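Local coordinates for protein putative Xylose isomerase (Rhodospirillum rubrum, PDB 3QXB) that binds iron(III) and manganese(II) ions in a TIM barrel related to xylose isomerase and is probably an isomerase, at residues P146-R149 against E150-Y153. Sequence-based numbering, arbitrary orientation.
Sequences PARR and EEIY. With ACT (acetate ion), chain P.
Ile152 lays its CD1 methyl over one face of the Arg148 guanidinium, offset toward the rim of the group and 3.9 Å from Arg148 NH2. Both belong to the first turns of helix 146-170, an outer helix of the TIM barrel that leads into strand 174-177. Four i to i+4 backbone bonds start the helix, running from Glu150 N to Pro146 O through Tyr153 N to Arg149 O; the straightest joins Glu151 N to Ala147 O, with an N-H...O angle of 165°. Bends at chi2 (-79°) and again at chi3 fold the Arg148 chain so that it crosses the side chains of Ile152 and Glu151 at a slant. From Glu151, OE1 reaches Arg148 NH1 in a long salt bridge of 3.8 Å, the carboxylate turned 83° from the guanidinium plane. Other polar partners lie outside these two turns: Asp142 pairs with Arg148 NE, and Pro104 O accepts from NH2. A leucine in place of Arg148 would probably leave the Asp142 and Glu151 carboxylates without their cationic mate and Pro104 O without this donor. Arg149 turns to an acetate ion, probably from the crystallisation liquor, while its NH1 donates to the carbonyls of Ala143 and Ala183. The acetate methyl sits over one face of the Tyr153 ring, 3.4 Å from Tyr153 CG, and the Tyr153 hydroxyl is hydrogen-bonded to Asp199 of helix 190-200. Acetate OXT lies in the Arg149 guanidinium plane, at its edge, taking a bond from Arg149 NE at 3.3 Å and a weak one from NH2.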
loop_
_atom_site.group_PDB
_atom_site.type_symbol
_atom_site.label_atom_id
_atom_site.label_comp_id
_atom_site.label_asym_id
_atom_site.label_seq_id
_atom_site.Cartn_x
_atom_site.Cartn_y
_atom_site.Cartn_z
ATOM N N PRO A 146 -7.747 26.631 5.336
ATOM C CA PRO A 146 -9.173 26.306 5.581
ATOM C C PRO A 146 -10.105 26.585 4.378
ATOM O O PRO A 146 -11.029 25.795 4.139
ATOM C CB PRO A 146 -9.534 27.173 6.790
ATOM C CG PRO A 146 -8.210 27.408 7.520
ATOM C CD PRO A 146 -7.150 27.421 6.444
ATOM N N ALA A 147 -9.839 27.654 3.624
ATOM C CA ALA A 147 -10.595 27.992 2.405
ATOM C C ALA A 147 -10.478 26.879 1.346
ATOM O O ALA A 147 -11.472 26.471 0.739
ATOM C CB ALA A 147 -10.107 29.359 1.808
ATOM N N ARG A 148 -9.253 26.416 1.114
ATOM C CA ARG A 148 -9.024 25.308 0.193
ATOM C C ARG A 148 -9.687 24.064 0.716
ATOM O O ARG A 148 -10.297 23.332 -0.065
ATOM C CB ARG A 148 -7.520 25.036 -0.036
ATOM C CG ARG A 148 -6.886 26.045 -0.995
ATOM C CD ARG A 148 -7.186 25.732 -2.468
ATOM N NE ARG A 148 -6.506 24.517 -2.900
ATOM C CZ ARG A 148 -6.744 23.883 -4.049
ATOM N NH1 ARG A 148 -7.637 24.342 -4.927
ATOM N NH2 ARG A 148 -6.054 22.796 -4.339
ATOM N N ARG A 149 -9.580 23.812 2.017
ATOM C CA ARG A 149 -10.195 22.613 2.569
ATOM C C ARG A 149 -11.700 22.602 2.290
ATOM O O ARG A 149 -12.266 21.563 1.878
ATOM C CB ARG A 149 -9.911 22.448 4.058
ATOM C CG ARG A 149 -8.493 21.984 4.373
ATOM C CD ARG A 149 -8.202 21.978 5.859
ATOM N NE ARG A 149 -8.897 20.902 6.559
ATOM C CZ ARG A 149 -8.305 19.900 7.209
ATOM N NH1 ARG A 149 -6.978 19.819 7.302
ATOM N NH2 ARG A 149 -9.051 18.975 7.794
ATOM N N GLU A 150 -12.329 23.765 2.466
ATOM C CA GLU A 150 -13.764 23.908 2.272
ATOM C C GLU A 150 -14.182 23.783 0.832
ATOM O O GLU A 150 -15.166 23.133 0.537
ATOM C CB GLU A 150 -14.275 25.245 2.832
ATOM C CG GLU A 150 -14.975 25.025 4.137
ATOM C CD GLU A 150 -16.214 24.115 3.980
ATOM O OE1 GLU A 150 -16.891 24.034 2.893
ATOM O OE2 GLU A 150 -16.464 23.409 4.965
ATOM N N GLU A 151 -13.425 24.420 -0.048
ATOM C CA GLU A 151 -13.669 24.320 -1.480
ATOM C C GLU A 151 -13.610 22.846 -1.948
ATOM O O GLU A 151 -14.490 22.380 -2.688
ATOM C CB GLU A 151 -12.632 25.177 -2.228
ATOM C CG GLU A 151 -12.796 25.214 -3.726
ATOM C CD GLU A 151 -11.640 25.906 -4.438
ATOM O OE1 GLU A 151 -10.694 26.360 -3.768
ATOM O OE2 GLU A 151 -11.700 25.988 -5.684
ATOM N N ILE A 152 -12.598 22.131 -1.477
ATOM C CA ILE A 152 -12.321 20.756 -1.924
ATOM C C ILE A 152 -13.371 19.812 -1.372
ATOM O O ILE A 152 -13.901 18.933 -2.086
ATOM C CB ILE A 152 -10.876 20.352 -1.558
ATOM C CG1 ILE A 152 -9.893 21.235 -2.327
ATOM C CG2 ILE A 152 -10.598 18.902 -1.848
ATOM C CD1 ILE A 152 -8.457 21.077 -1.831
ATOM N N TYR A 153 -13.724 20.041 -0.114
ATOM C CA TYR A 153 -14.739 19.264 0.540
ATOM C C TYR A 153 -16.116 19.420 -0.130
ATOM O O TYR A 153 -16.842 18.435 -0.276
ATOM C CB TYR A 153 -14.813 19.629 2.033
ATOM C CG TYR A 153 -15.970 18.963 2.701
ATOM C CD1 TYR A 153 -16.046 17.581 2.779
ATOM C CD2 TYR A 153 -17.005 19.697 3.192
ATOM C CE1 TYR A 153 -17.142 16.952 3.360
ATOM C CE2 TYR A 153 -18.111 19.087 3.770
ATOM C CZ TYR A 153 -18.172 17.715 3.845
ATOM O OH TYR A 153 -19.269 17.164 4.446
HETATM C C ACT P . -13.148 20.251 5.976
HETATM O O ACT P . -13.465 21.484 5.885
HETATM O OXT ACT P . -12.029 19.877 6.466
HETATM C CH3 ACT P . -14.137 19.238 5.512
#